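Local coordinates for protein annexin (Schistosoma mansoni, PDB 4MDU) that binds acidic phospholipid membranes in a calcium-dependent manner, aggregates liposomes when calcium is present and probably promotes membrane fusion, at residues R27-P32 with D323-M328; N207-H212 with T245-Y250; A217-L222 with E254-M259; R290-A295 with M328-S333. One frame throughout, in Å; residues are numbered along the deposited sequence.

Interaction 1: residues R27-P32 with D323-M328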
loop_
_atom_site.group_PDB
_atom_site.type_symbol
_atom_site.label_atom_id
_atom_site.label_comp_id
_atom_site.label_asym_id
_atom_site.label_seq_id
_atom_site.Cartn_x
_atom_site.Cartn_y
_atom_site.Cartn_z
ATOM N N ARG B 27 9.876 -19.239 -19.788
ATOM C CA ARG B 27 11.287 -19.588 -19.810
ATOM C C ARG B 27 11.937 -19.248 -18.484
ATOM O O ARG B 27 11.932 -18.086 -18.065
ATOM C CB ARG B 27 12.010 -18.858 -20.953
ATOM C CG ARG B 27 11.396 -19.112 -22.314
ATOM C CD ARG B 27 11.336 -17.846 -23.146
ATOM N NE ARG B 27 12.648 -17.479 -23.639
ATOM C CZ ARG B 27 13.116 -16.234 -23.670
ATOM N NH1 ARG B 27 12.380 -15.218 -23.230
ATOM N NH2 ARG B 27 14.330 -16.008 -24.134
ATOM N N PRO B 28 12.502 -20.263 -17.817
ATOM C CA PRO B 28 13.209 -20.068 -16.546
ATOM C C PRO B 28 14.696 -19.802 -16.760
ATOM O O PRO B 28 15.217 -20.086 -17.846
ATOM C CB PRO B 28 13.025 -21.418 -15.845
ATOM C CG PRO B 28 12.997 -22.400 -16.977
ATOM C CD PRO B 28 12.387 -21.689 -18.170
ATOM N N THR B 29 15.385 -19.283 -15.745
ATOM C CA THR B 29 16.849 -19.196 -15.839
ATOM C C THR B 29 17.517 -20.441 -15.249
ATOM O O THR B 29 18.713 -20.666 -15.444
ATOM C CB THR B 29 17.401 -17.964 -15.122
ATOM O OG1 THR B 29 16.974 -17.987 -13.753
ATOM C CG2 THR B 29 16.903 -16.686 -15.805
ATOM N N ILE B 30 16.756 -21.237 -14.499
ATOM C CA ILE B 30 17.296 -22.490 -13.962
ATOM C C ILE B 30 16.413 -23.692 -14.295
ATOM O O ILE B 30 15.241 -23.740 -13.923
ATOM C CB ILE B 30 17.579 -22.446 -12.431
ATOM C CG1 ILE B 30 18.611 -21.351 -12.091
ATOM C CG2 ILE B 30 18.084 -23.836 -11.944
ATOM C CD1 ILE B 30 18.679 -20.972 -10.547
ATOM N N LYS B 31 16.997 -24.653 -15.005
ATOM C CA LYS B 31 16.295 -25.855 -15.430
ATOM C C LYS B 31 16.976 -27.041 -14.770
ATOM O O LYS B 31 18.187 -27.005 -14.547
ATOM C CB LYS B 31 16.404 -26.023 -16.953
ATOM C CG LYS B 31 15.557 -25.059 -17.780
ATOM C CD LYS B 31 16.100 -24.938 -19.210
ATOM C CE LYS B 31 15.256 -25.696 -20.222
ATOM N NZ LYS B 31 13.966 -25.004 -20.521
ATOM N N PRO B 32 16.212 -28.108 -14.485
ATOM C CA PRO B 32 16.825 -29.339 -13.981
ATOM C C PRO B 32 17.988 -29.756 -14.869
ATOM O O PRO B 32 17.875 -29.758 -16.098
ATOM C CB PRO B 32 15.687 -30.367 -14.062
ATOM C CG PRO B 32 14.650 -29.740 -14.960
ATOM C CD PRO B 32 14.770 -28.268 -14.717
ATOM N N ASP B 323 9.846 -18.702 -14.614
ATOM C CA ASP B 323 9.625 -17.797 -15.724
ATOM C C ASP B 323 10.541 -16.569 -15.684
ATOM O O ASP B 323 10.255 -15.559 -16.314
ATOM C CB ASP B 323 8.159 -17.350 -15.712
ATOM C CG ASP B 323 7.705 -16.940 -14.334
ATOM O OD1 ASP B 323 8.579 -16.812 -13.432
ATOM O OD2 ASP B 323 6.483 -16.763 -14.135
ATOM N N LEU B 324 11.625 -16.655 -14.925
ATOM C CA LEU B 324 12.468 -15.486 -14.712
ATOM C C LEU B 324 13.017 -14.859 -16.026
ATOM O O LEU B 324 13.018 -13.656 -16.171
ATOM C CB LEU B 324 13.582 -15.780 -13.696
ATOM C CG LEU B 324 14.530 -14.594 -13.457
ATOM C CD1 LEU B 324 13.754 -13.353 -12.992
ATOM C CD2 LEU B 324 15.607 -14.968 -12.440
ATOM N N GLN B 325 13.448 -15.670 -16.982
ATOM C CA GLN B 325 13.911 -15.117 -18.253
ATOM C C GLN B 325 12.864 -14.219 -18.918
ATOM O O GLN B 325 13.195 -13.149 -19.431
ATOM C CB GLN B 325 14.351 -16.206 -19.222
ATOM C CG GLN B 325 15.007 -15.645 -20.480
ATOM C CD GLN B 325 16.329 -14.956 -20.188
ATOM O OE1 GLN B 325 16.558 -13.817 -20.609
ATOM N NE2 GLN B 325 17.204 -15.640 -19.458
ATOM N N ASP B 326 11.606 -14.641 -18.902
ATOM C CA ASP B 326 10.557 -13.844 -19.509
ATOM C C ASP B 326 10.345 -12.572 -18.719
ATOM O O ASP B 326 10.014 -11.524 -19.277
ATOM C CB ASP B 326 9.254 -14.647 -19.621
ATOM C CG ASP B 326 9.352 -15.750 -20.656
ATOM O OD1 ASP B 326 8.946 -16.894 -20.370
ATOM O OD2 ASP B 326 9.868 -15.476 -21.757
ATOM N N ILE B 327 10.536 -12.672 -17.411
ATOM C CA ILE B 327 10.430 -11.515 -16.542
ATOM C C ILE B 327 11.587 -10.545 -16.809
ATOM O O ILE B 327 11.424 -9.327 -16.738
ATOM C CB ILE B 327 10.448 -11.956 -15.063
ATOM C CG1 ILE B 327 9.166 -12.729 -14.721
ATOM C CG2 ILE B 327 10.658 -10.765 -14.132
ATOM C CD1 ILE B 327 9.288 -13.588 -13.470
ATOM N N MET B 328 12.759 -11.092 -17.106
ATOM C CA MET B 328 13.915 -10.258 -17.428
ATOM C C MET B 328 13.676 -9.455 -18.713
ATOM O O MET B 328 13.943 -8.255 -18.755
ATOM C CB MET B 328 15.183 -11.107 -17.529
ATOM C CG MET B 328 15.750 -11.497 -16.162
ATOM S SD MET B 328 16.923 -12.867 -16.246
ATOM C CE MET B 328 18.083 -12.277 -17.464
#

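Interaction 2: residues N207-H212 with T245-Y250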
loop_
_atom_site.group_PDB
_atom_site.type_symbol
_atom_site.label_atom_id
_atom_site.label_comp_id
_atom_site.label_asym_id
_atom_site.label_seq_id
_atom_site.Cartn_x
_atom_site.Cartn_y
_atom_site.Cartn_z
ATOM N N ASN B 207 -6.843 -24.168 -25.565
ATOM C CA ASN B 207 -8.272 -24.349 -25.831
ATOM C C ASN B 207 -8.813 -25.618 -25.165
ATOM O O ASN B 207 -9.974 -25.682 -24.741
ATOM N N SER B 208 -7.959 -26.629 -25.070
ATOM C CA SER B 208 -8.368 -27.905 -24.498
ATOM C C SER B 208 -8.541 -27.803 -22.993
ATOM O O SER B 208 -9.063 -28.715 -22.366
ATOM C CB SER B 208 -7.304 -28.965 -24.765
ATOM O OG SER B 208 -6.197 -28.770 -23.903
ATOM N N ILE B 209 -8.086 -26.699 -22.411
ATOM C CA ILE B 209 -7.970 -26.612 -20.962
ATOM C C ILE B 209 -8.854 -25.517 -20.343
ATOM O O ILE B 209 -8.936 -25.391 -19.123
ATOM C CB ILE B 209 -6.475 -26.450 -20.563
ATOM C CG1 ILE B 209 -6.109 -27.468 -19.498
ATOM C CG2 ILE B 209 -6.132 -25.024 -20.155
ATOM C CD1 ILE B 209 -6.358 -28.870 -19.957
ATOM N N ILE B 210 -9.520 -24.739 -21.191
ATOM C CA ILE B 210 -10.387 -23.657 -20.726
ATOM C C ILE B 210 -11.863 -23.936 -21.032
ATOM O O ILE B 210 -12.175 -24.888 -21.729
ATOM C CB ILE B 210 -9.961 -22.318 -21.329
ATOM C CG1 ILE B 210 -9.815 -22.449 -22.848
ATOM C CG2 ILE B 210 -8.646 -21.838 -20.672
ATOM C CD1 ILE B 210 -9.289 -21.180 -23.545
ATOM N N ASN B 211 -12.762 -23.116 -20.492
ATOM C CA ASN B 211 -14.205 -23.336 -20.625
ATOM C C ASN B 211 -14.908 -22.051 -21.047
ATOM O O ASN B 211 -15.134 -21.160 -20.227
ATOM C CB ASN B 211 -14.801 -23.839 -19.302
ATOM C CG ASN B 211 -16.301 -24.173 -19.404
ATOM O OD1 ASN B 211 -17.058 -23.540 -20.147
ATOM N ND2 ASN B 211 -16.731 -25.171 -18.635
ATOM N N HIS B 212 -15.283 -21.977 -22.321
ATOM C CA HIS B 212 -15.846 -20.756 -22.883
ATOM C C HIS B 212 -17.164 -20.387 -22.210
ATOM O O HIS B 212 -17.441 -19.215 -21.935
ATOM C CB HIS B 212 -15.995 -20.905 -24.402
ATOM C CG HIS B 212 -14.697 -21.180 -25.101
ATOM N ND1 HIS B 212 -13.965 -20.193 -25.731
ATOM C CD2 HIS B 212 -13.983 -22.323 -25.242
ATOM C CE1 HIS B 212 -12.864 -20.719 -26.240
ATOM N NE2 HIS B 212 -12.849 -22.010 -25.956
ATOM N N THR B 245 -8.323 -20.826 -13.058
ATOM C CA THR B 245 -6.941 -21.074 -13.392
ATOM C C THR B 245 -6.410 -19.907 -14.232
ATOM O O THR B 245 -7.184 -19.143 -14.820
ATOM C CB THR B 245 -6.796 -22.365 -14.184
ATOM O OG1 THR B 245 -7.243 -22.140 -15.524
ATOM C CG2 THR B 245 -7.612 -23.499 -13.528
ATOM N N PRO B 246 -5.082 -19.758 -14.299
ATOM C CA PRO B 246 -4.602 -18.614 -15.077
ATOM C C PRO B 246 -5.148 -18.659 -16.506
ATOM O O PRO B 246 -5.520 -17.623 -17.050
ATOM C CB PRO B 246 -3.078 -18.790 -15.050
ATOM C CG PRO B 246 -2.826 -19.599 -13.803
ATOM C CD PRO B 246 -3.976 -20.563 -13.753
ATOM N N TYR B 247 -5.241 -19.850 -17.083
ATOM C CA TYR B 247 -5.745 -19.994 -18.455
ATOM C C TYR B 247 -7.203 -19.546 -18.599
ATOM O O TYR B 247 -7.535 -18.754 -19.497
ATOM C CB TYR B 247 -5.511 -21.419 -18.956
ATOM C CG TYR B 247 -4.133 -21.909 -18.562
ATOM C CD1 TYR B 247 -3.009 -21.526 -19.283
ATOM C CD2 TYR B 247 -3.950 -22.711 -17.442
ATOM C CE1 TYR B 247 -1.740 -21.939 -18.910
ATOM C CE2 TYR B 247 -2.690 -23.132 -17.064
ATOM C CZ TYR B 247 -1.584 -22.736 -17.804
ATOM O OH TYR B 247 -0.325 -23.141 -17.439
ATOM N N GLN B 248 -8.057 -20.017 -17.688
ATOM C CA GLN B 248 -9.468 -19.613 -17.648
ATOM C C GLN B 248 -9.650 -18.104 -17.443
ATOM O O GLN B 248 -10.545 -17.504 -18.048
ATOM C CB GLN B 248 -10.209 -20.384 -16.543
ATOM C CG GLN B 248 -11.710 -20.110 -16.473
ATOM C CD GLN B 248 -12.453 -20.579 -17.714
ATOM O OE1 GLN B 248 -12.020 -21.504 -18.403
ATOM N NE2 GLN B 248 -13.561 -19.921 -18.019
ATOM N N LEU B 249 -8.814 -17.498 -16.585
ATOM C CA LEU B 249 -8.901 -16.063 -16.300
ATOM C C LEU B 249 -8.607 -15.262 -17.549
ATOM O O LEU B 249 -9.262 -14.262 -17.846
ATOM C CB LEU B 249 -7.901 -15.655 -15.226
ATOM C CG LEU B 249 -8.493 -15.388 -13.861
ATOM C CD1 LEU B 249 -7.415 -14.910 -12.911
ATOM C CD2 LEU B 249 -9.593 -14.368 -14.003
ATOM N N TYR B 250 -7.594 -15.703 -18.275
ATOM C CA TYR B 250 -7.252 -15.052 -19.513
ATOM C C TYR B 250 -8.447 -15.060 -20.463
ATOM O O TYR B 250 -8.913 -14.006 -20.914
ATOM C CB TYR B 250 -6.063 -15.728 -20.164
ATOM C CG TYR B 250 -5.707 -15.038 -21.442
ATOM C CD1 TYR B 250 -5.093 -13.792 -21.425
ATOM C CD2 TYR B 250 -6.018 -15.600 -22.663
ATOM C CE1 TYR B 250 -4.771 -13.134 -22.598
ATOM C CE2 TYR B 250 -5.701 -14.951 -23.844
ATOM C CZ TYR B 250 -5.076 -13.718 -23.805
ATOM O OH TYR B 250 -4.758 -13.067 -24.979
HETATM O O HOH W 1 -8.681 -24.052 -16.677
#

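Interaction 3: residues A217-L222 with E254-M259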
loop_
_atom_site.group_PDB
_atom_site.type_symbol
_atom_site.label_atom_id
_atom_site.label_comp_id
_atom_site.label_asym_id
_atom_site.label_seq_id
_atom_site.Cartn_x
_atom_site.Cartn_y
_atom_site.Cartn_z
ATOM N N ALA B 217 -20.302 -16.848 -18.411
ATOM C CA ALA B 217 -21.071 -16.734 -17.181
ATOM C C ALA B 217 -20.294 -15.951 -16.124
ATOM O O ALA B 217 -20.858 -15.126 -15.399
ATOM C CB ALA B 217 -21.432 -18.113 -16.663
ATOM N N ASP B 218 -18.997 -16.205 -16.025
ATOM C CA ASP B 218 -18.200 -15.441 -15.081
ATOM C C ASP B 218 -18.181 -13.990 -15.507
ATOM O O ASP B 218 -18.375 -13.103 -14.687
ATOM C CB ASP B 218 -16.789 -15.995 -14.941
ATOM C CG ASP B 218 -16.745 -17.220 -14.060
ATOM O OD1 ASP B 218 -17.671 -17.390 -13.238
ATOM O OD2 ASP B 218 -15.794 -18.012 -14.197
ATOM N N ALA B 219 -17.988 -13.756 -16.799
ATOM C CA ALA B 219 -17.930 -12.387 -17.294
ATOM C C ALA B 219 -19.180 -11.616 -16.887
ATOM O O ALA B 219 -19.098 -10.439 -16.525
ATOM C CB ALA B 219 -17.745 -12.361 -18.810
ATOM N N LYS B 220 -20.334 -12.280 -16.929
ATOM C CA LYS B 220 -21.589 -11.626 -16.581
ATOM C C LYS B 220 -21.689 -11.329 -15.084
ATOM O O LYS B 220 -22.113 -10.240 -14.692
ATOM C CB LYS B 220 -22.779 -12.449 -17.075
ATOM C CG LYS B 220 -22.659 -12.805 -18.551
ATOM C CD LYS B 220 -23.884 -13.504 -19.103
ATOM C CE LYS B 220 -23.667 -13.859 -20.567
ATOM N NZ LYS B 220 -24.937 -14.217 -21.248
ATOM N N ASP B 221 -21.281 -12.277 -14.247
ATOM C CA ASP B 221 -21.266 -12.034 -12.804
ATOM C C ASP B 221 -20.322 -10.892 -12.440
ATOM O O ASP B 221 -20.601 -10.094 -11.543
ATOM C CB ASP B 221 -20.877 -13.295 -12.045
ATOM C CG ASP B 221 -22.060 -14.190 -11.778
ATOM O OD1 ASP B 221 -23.191 -13.662 -11.695
ATOM O OD2 ASP B 221 -21.863 -15.413 -11.648
ATOM N N LEU B 222 -19.205 -10.816 -13.146
ATOM C CA LEU B 222 -18.231 -9.782 -12.881
ATOM C C LEU B 222 -18.822 -8.415 -13.180
ATOM O O LEU B 222 -18.612 -7.464 -12.421
ATOM C CB LEU B 222 -16.967 -10.027 -13.701
ATOM C CG LEU B 222 -16.055 -11.124 -13.150
ATOM C CD1 LEU B 222 -15.048 -11.592 -14.191
ATOM C CD2 LEU B 222 -15.351 -10.621 -11.886
ATOM N N GLU B 254 -10.602 -11.879 -22.012
ATOM C CA GLU B 254 -10.919 -11.596 -23.419
ATOM C C GLU B 254 -12.418 -11.442 -23.630
ATOM O O GLU B 254 -12.886 -10.463 -24.230
ATOM C CB GLU B 254 -10.393 -12.693 -24.344
ATOM C CG GLU B 254 -8.881 -12.901 -24.294
ATOM C CD GLU B 254 -8.106 -11.804 -25.006
ATOM O OE1 GLU B 254 -7.872 -11.930 -26.231
ATOM O OE2 GLU B 254 -7.724 -10.819 -24.339
ATOM N N ILE B 255 -13.169 -12.416 -23.128
ATOM C CA ILE B 255 -14.613 -12.443 -23.314
ATOM C C ILE B 255 -15.260 -11.248 -22.639
ATOM O O ILE B 255 -16.211 -10.647 -23.161
ATOM C CB ILE B 255 -15.208 -13.756 -22.775
ATOM C CG1 ILE B 255 -14.939 -14.871 -23.776
ATOM C CG2 ILE B 255 -16.698 -13.629 -22.543
ATOM C CD1 ILE B 255 -15.292 -16.243 -23.261
ATOM N N TYR B 256 -14.735 -10.886 -21.478
ATOM C CA TYR B 256 -15.276 -9.743 -20.770
ATOM C C TYR B 256 -15.167 -8.489 -21.639
ATOM O O TYR B 256 -16.096 -7.688 -21.707
ATOM C CB TYR B 256 -14.589 -9.541 -19.418
ATOM C CG TYR B 256 -15.228 -8.441 -18.610
ATOM C CD1 TYR B 256 -16.286 -8.708 -17.751
ATOM C CD2 TYR B 256 -14.788 -7.125 -18.722
ATOM C CE1 TYR B 256 -16.879 -7.691 -17.006
ATOM C CE2 TYR B 256 -15.372 -6.104 -17.985
ATOM C CZ TYR B 256 -16.414 -6.389 -17.131
ATOM O OH TYR B 256 -16.991 -5.373 -16.406
ATOM N N PHE B 257 -14.038 -8.327 -22.320
ATOM C CA PHE B 257 -13.834 -7.120 -23.106
ATOM C C PHE B 257 -14.696 -7.071 -24.365
ATOM O O PHE B 257 -15.225 -6.016 -24.717
ATOM C CB PHE B 257 -12.359 -6.915 -23.464
ATOM C CG PHE B 257 -12.126 -5.735 -24.371
ATOM C CD1 PHE B 257 -12.154 -4.445 -23.869
ATOM C CD2 PHE B 257 -11.917 -5.919 -25.731
ATOM C CE1 PHE B 257 -11.961 -3.357 -24.701
ATOM C CE2 PHE B 257 -11.723 -4.840 -26.567
ATOM C CZ PHE B 257 -11.742 -3.554 -26.050
ATOM N N LYS B 258 -14.841 -8.203 -25.049
ATOM C CA LYS B 258 -15.675 -8.223 -26.243
ATOM C C LYS B 258 -17.115 -7.841 -25.901
ATOM O O LYS B 258 -17.780 -7.140 -26.663
ATOM C CB LYS B 258 -15.614 -9.587 -26.925
ATOM C CG LYS B 258 -14.198 -10.017 -27.286
ATOM C CD LYS B 258 -14.205 -11.243 -28.192
ATOM C CE LYS B 258 -12.795 -11.638 -28.634
ATOM N NZ LYS B 258 -12.804 -12.756 -29.635
ATOM N N MET B 259 -17.581 -8.279 -24.736
ATOM C CA MET B 259 -18.948 -8.002 -24.300
ATOM C C MET B 259 -19.185 -6.573 -23.805
ATOM O O MET B 259 -20.210 -5.970 -24.110
ATOM C CB MET B 259 -19.373 -8.991 -23.210
ATOM C CG MET B 259 -19.510 -10.428 -23.690
ATOM S SD MET B 259 -19.650 -11.601 -22.327
ATOM C CE MET B 259 -21.101 -10.989 -21.484
#

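Interaction 4: residues R290-A295 with M328-S333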
loop_
_atom_site.group_PDB
_atom_site.type_symbol
_atom_site.label_atom_id
_atom_site.label_comp_id
_atom_site.label_asym_id
_atom_site.label_seq_id
_atom_site.Cartn_x
_atom_site.Cartn_y
_atom_site.Cartn_z
ATOM N N ARG B 290 1.831 -11.576 -16.658
ATOM C CA ARG B 290 2.738 -11.973 -15.586
ATOM C C ARG B 290 4.147 -11.395 -15.685
ATOM O O ARG B 290 4.666 -10.883 -14.691
ATOM C CB ARG B 290 2.813 -13.496 -15.437
ATOM C CG ARG B 290 3.371 -13.896 -14.062
ATOM C CD ARG B 290 3.801 -15.336 -14.013
ATOM N NE ARG B 290 2.675 -16.213 -14.258
ATOM C CZ ARG B 290 2.787 -17.519 -14.438
ATOM N NH1 ARG B 290 3.984 -18.096 -14.396
ATOM N NH2 ARG B 290 1.700 -18.249 -14.661
ATOM N N PRO B 291 4.789 -11.501 -16.867
ATOM C CA PRO B 291 6.161 -10.971 -16.919
ATOM C C PRO B 291 6.255 -9.525 -16.458
ATOM O O PRO B 291 7.171 -9.203 -15.696
ATOM C CB PRO B 291 6.530 -11.109 -18.399
ATOM C CG PRO B 291 5.789 -12.379 -18.806
ATOM C CD PRO B 291 4.450 -12.257 -18.089
ATOM N N SER B 292 5.323 -8.677 -16.892
ATOM C CA SER B 292 5.333 -7.276 -16.500
ATOM C C SER B 292 5.068 -7.112 -15.018
ATOM O O SER B 292 5.737 -6.333 -14.355
ATOM C CB SER B 292 4.287 -6.474 -17.275
ATOM O OG SER B 292 4.571 -6.485 -18.649
ATOM N N LEU B 293 4.065 -7.835 -14.519
ATOM C CA LEU B 293 3.689 -7.786 -13.105
ATOM C C LEU B 293 4.860 -8.071 -12.178
ATOM O O LEU B 293 5.083 -7.351 -11.214
ATOM C CB LEU B 293 2.571 -8.794 -12.780
ATOM C CG LEU B 293 2.344 -8.997 -11.263
ATOM C CD1 LEU B 293 1.619 -7.826 -10.635
ATOM C CD2 LEU B 293 1.562 -10.282 -10.997
ATOM N N ILE B 294 5.593 -9.143 -12.446
ATOM C CA ILE B 294 6.696 -9.493 -11.570
ATOM C C ILE B 294 7.922 -8.588 -11.848
ATOM O O ILE B 294 8.730 -8.339 -10.959
ATOM C CB ILE B 294 7.024 -10.993 -11.635
ATOM C CG1 ILE B 294 5.761 -11.806 -11.340
ATOM C CG2 ILE B 294 8.097 -11.361 -10.610
ATOM C CD1 ILE B 294 5.977 -13.297 -11.395
ATOM N N ALA B 295 8.038 -8.068 -13.067
ATOM C CA ALA B 295 9.135 -7.131 -13.354
ATOM C C ALA B 295 8.946 -5.905 -12.490
ATOM O O ALA B 295 9.904 -5.388 -11.932
ATOM C CB ALA B 295 9.191 -6.747 -14.844
ATOM N N MET B 328 12.759 -11.092 -17.106
ATOM C CA MET B 328 13.915 -10.258 -17.428
ATOM C C MET B 328 13.676 -9.455 -18.713
ATOM O O MET B 328 13.943 -8.255 -18.755
ATOM C CB MET B 328 15.183 -11.107 -17.529
ATOM C CG MET B 328 15.750 -11.497 -16.162
ATOM S SD MET B 328 16.923 -12.867 -16.246
ATOM C CE MET B 328 18.083 -12.277 -17.464
ATOM N N ASP B 329 13.144 -10.104 -19.744
ATOM C CA ASP B 329 12.843 -9.388 -20.987
ATOM C C ASP B 329 11.865 -8.252 -20.736
ATOM O O ASP B 329 12.094 -7.119 -21.165
ATOM C CB ASP B 329 12.288 -10.329 -22.040
ATOM C CG ASP B 329 13.294 -11.377 -22.463
ATOM O OD1 ASP B 329 14.473 -11.268 -22.079
ATOM O OD2 ASP B 329 12.905 -12.316 -23.182
ATOM N N ALA B 330 10.780 -8.555 -20.026
ATOM C CA ALA B 330 9.790 -7.538 -19.687
ATOM C C ALA B 330 10.427 -6.402 -18.889
ATOM O O ALA B 330 10.141 -5.231 -19.119
ATOM C CB ALA B 330 8.639 -8.147 -18.914
ATOM N N TYR B 331 11.288 -6.751 -17.944
ATOM C CA TYR B 331 11.909 -5.729 -17.137
ATOM C C TYR B 331 12.646 -4.680 -17.990
ATOM O O TYR B 331 12.488 -3.481 -17.789
ATOM C CB TYR B 331 12.859 -6.329 -16.112
ATOM C CG TYR B 331 13.304 -5.279 -15.134
ATOM C CD1 TYR B 331 14.293 -4.357 -15.480
ATOM C CD2 TYR B 331 12.730 -5.187 -13.873
ATOM C CE1 TYR B 331 14.702 -3.379 -14.591
ATOM C CE2 TYR B 331 13.136 -4.215 -12.970
ATOM C CZ TYR B 331 14.117 -3.306 -13.346
ATOM O OH TYR B 331 14.511 -2.337 -12.472
ATOM N N GLU B 332 13.441 -5.133 -18.948
ATOM C CA GLU B 332 14.204 -4.200 -19.771
ATOM C C GLU B 332 13.321 -3.380 -20.717
ATOM O O GLU B 332 13.589 -2.208 -20.959
ATOM C CB GLU B 332 15.307 -4.908 -20.551
ATOM C CG GLU B 332 16.016 -3.943 -21.478
ATOM C CD GLU B 332 17.399 -4.391 -21.883
ATOM O OE1 GLU B 332 17.626 -5.610 -21.998
ATOM O OE2 GLU B 332 18.260 -3.509 -22.096
ATOM N N SER B 333 12.282 -4.006 -21.255
ATOM C CA SER B 333 11.284 -3.292 -22.044
ATOM C C SER B 333 10.715 -2.132 -21.255
ATOM O O SER B 333 10.582 -1.023 -21.761
ATOM C CB SER B 333 10.117 -4.219 -22.410
ATOM O OG SER B 333 10.483 -5.140 -23.418
#

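Interaction 1: residues R27-P32 with D323-M328
The irregular backbone of R27-P32 runs past the first turn of helix 324-335, with P28 CA 4.3 Å from CA of D323, the N-cap residue, as the closest CA pair. R27 O faces the start of the helix, and CA of D323 makes a CA-H...O contact with it at 3.3 Å. D326 grips R27 twice: backbone N of R27 donates to OD1 at 2.6 Å, from above the carboxylate plane, and NH1 donates to OD2 at 2.9 Å in a nearly straight salt bridge (165°). The latter bond lies close to the guanidinium plane but meets OD2 on its anti side and well out of the carboxylate plane. Bends at chi2 and chi3 take the R27 chain across D326 at about a right angle, while CG of Q325 lies over one guanidinium face, toward its rim. This joins the N-terminal segment ahead of helix 38-48 to the fourth annexin repeat, nearly the whole chain away. D329, one turn on, is a second carboxylate partner of NH1. T29 wedges between L324 and Q325: its CG2 sits 3.8 Å from NE2 of Q325 and equally far from SD of M328, and its OG1 lies 3.6 Å from CD2 of L324 while hydrogen-bonding to L358 O.

Interaction 2: residues N207-H212 with T245-Y250
The loop N207-H212 passes alongside the first turn of helix 246-260, nearest where CA of I210 lies 5.2 Å from CA of Q248. The side-chain amide of Q248 reads the backbone of N211 with both its ends. OE1 accepts from N211 N at 2.7 Å, in the carbonyl plane and on a lone pair, and NE2 donates to N211 O at 3.0 Å (164° at the hydrogen). N211 O lies near the Q248 amide plane, though NE2 is tilted from the plane of that carbonyl. With CG anti to the backbone N (chi1 -176°) and a bend at chi2, the Q248 chain reaches out to the loop, and the paired bonds fix the rotation of its amide. Beside these bonds, CG2 of I210 presses on the helix backbone, 3.4 Å from C of Y247, and also meets CB of Y247. I209 CG2 approaches the same CB at 3.8 Å, where Y247 begins to turn away toward I193 and L198. A water bridges a loop carbonyl and a helix-cap hydroxyl: it donates to I209 O and is hydrogen-bonded to OG1 of T245. That hydroxyl oxygen also accepts from Q248 N at 3.1 Å, the N-cap bond of helix 246-260. N211 in turn caps helix 212-224 through OD1 to L214 N. The arrangement thus joins two capped helix starts, 212-224 opening the predicted third annexin repeat and 246-260 within it.

Interaction 3: residues A217-L222 with E254-M259
Y256 sets the edge of its ring against the backbone of A219: CD1 lies 3.5 Å from A219 O, which sits near the ring plane, and CE1 is 4.0 Å from CB of L222. Its CG is anti to the backbone N (chi1 -174°), which swings the ring across to the other helix. The CB of A219 points into the interface and is met by three residues, CG2 of I255, CD1 of Y256 and SD of M259, each 4.1 Å from it. M259 bends at chi3, bringing CE to 3.8 Å from CG of K220, whose extended chain it crosses at about a right angle. There is no hydrogen bond across the contact. The segments cross at -61°, with axes 9.0 Å apart, and the small A219 lies at the nearest backbone point, 5.1 Å from Y256 between CA atoms. Within the third annexin repeat, helix 236-243 packs on L222, while L264 of helix 264-271 touches both L222 and Y256.

Interaction 4: residues R290-A295 with M328-S333
The Y331 ring turns its edge to the carbonyl of A295: O of A295 lies near the ring plane, 3.4 Å from CD2 and 3.6 Å from CE2. Beyond the two segments the ring also meets Y335, with planes at about 40°, L339 and A342 of helix 339-346, and M302. Its hydroxyl is hydrogen-bonded to ND1 of H299. CG stands anti to the backbone N (chi1 -170°), which carries the ring along helix 290-301 and leaves CB of Y331 3.9 Å from CB of A295. The rest of the interface is built from small groups. CB of A330 fits against P291, 3.7 Å from its CB, and lies 3.9 Å from N of S292; CB of A295 is 4.3 Å from that same methyl. Such short side chains let the two segments come within 8.0 Å axis to axis, crossing at -69°, and CA of A295 lies 4.9 Å from CA of Y331. No hydrogen bond spans them. Both belong to the helical bundle of the fourth annexin repeat, and Y331 reaches M302, a ligand of a calcium site in that repeat, consistent with the crossing backing the calcium-binding end of the bundle.

Interactions 1 and 4 share M328 and helix 324-335, with centres 11 Å apart. Two salt bridges tie them: OD2 of D323 to NH1 of R290 at 2.8 Å, and NH1 of R27 to OD2 of D329 at 3.0 Å. Interactions 2 and 3 likewise share helix 246-260; their centres are 13 Å apart, and they touch where O of H212 meets CD1 of I255 at 3.9 Å. Interactions 3 and 4, 27 Å apart between centres, lie within repeats 3 and 4; interactions 1 and 2 each bring an earlier segment against a helix of those repeats. Toward calcium, Y331 of interaction 4 lies about 4 Å from M302 between side chains, against about 10 Å for L324 of interaction 1. Interactions 2 and 3 lie away from the known calcium sites.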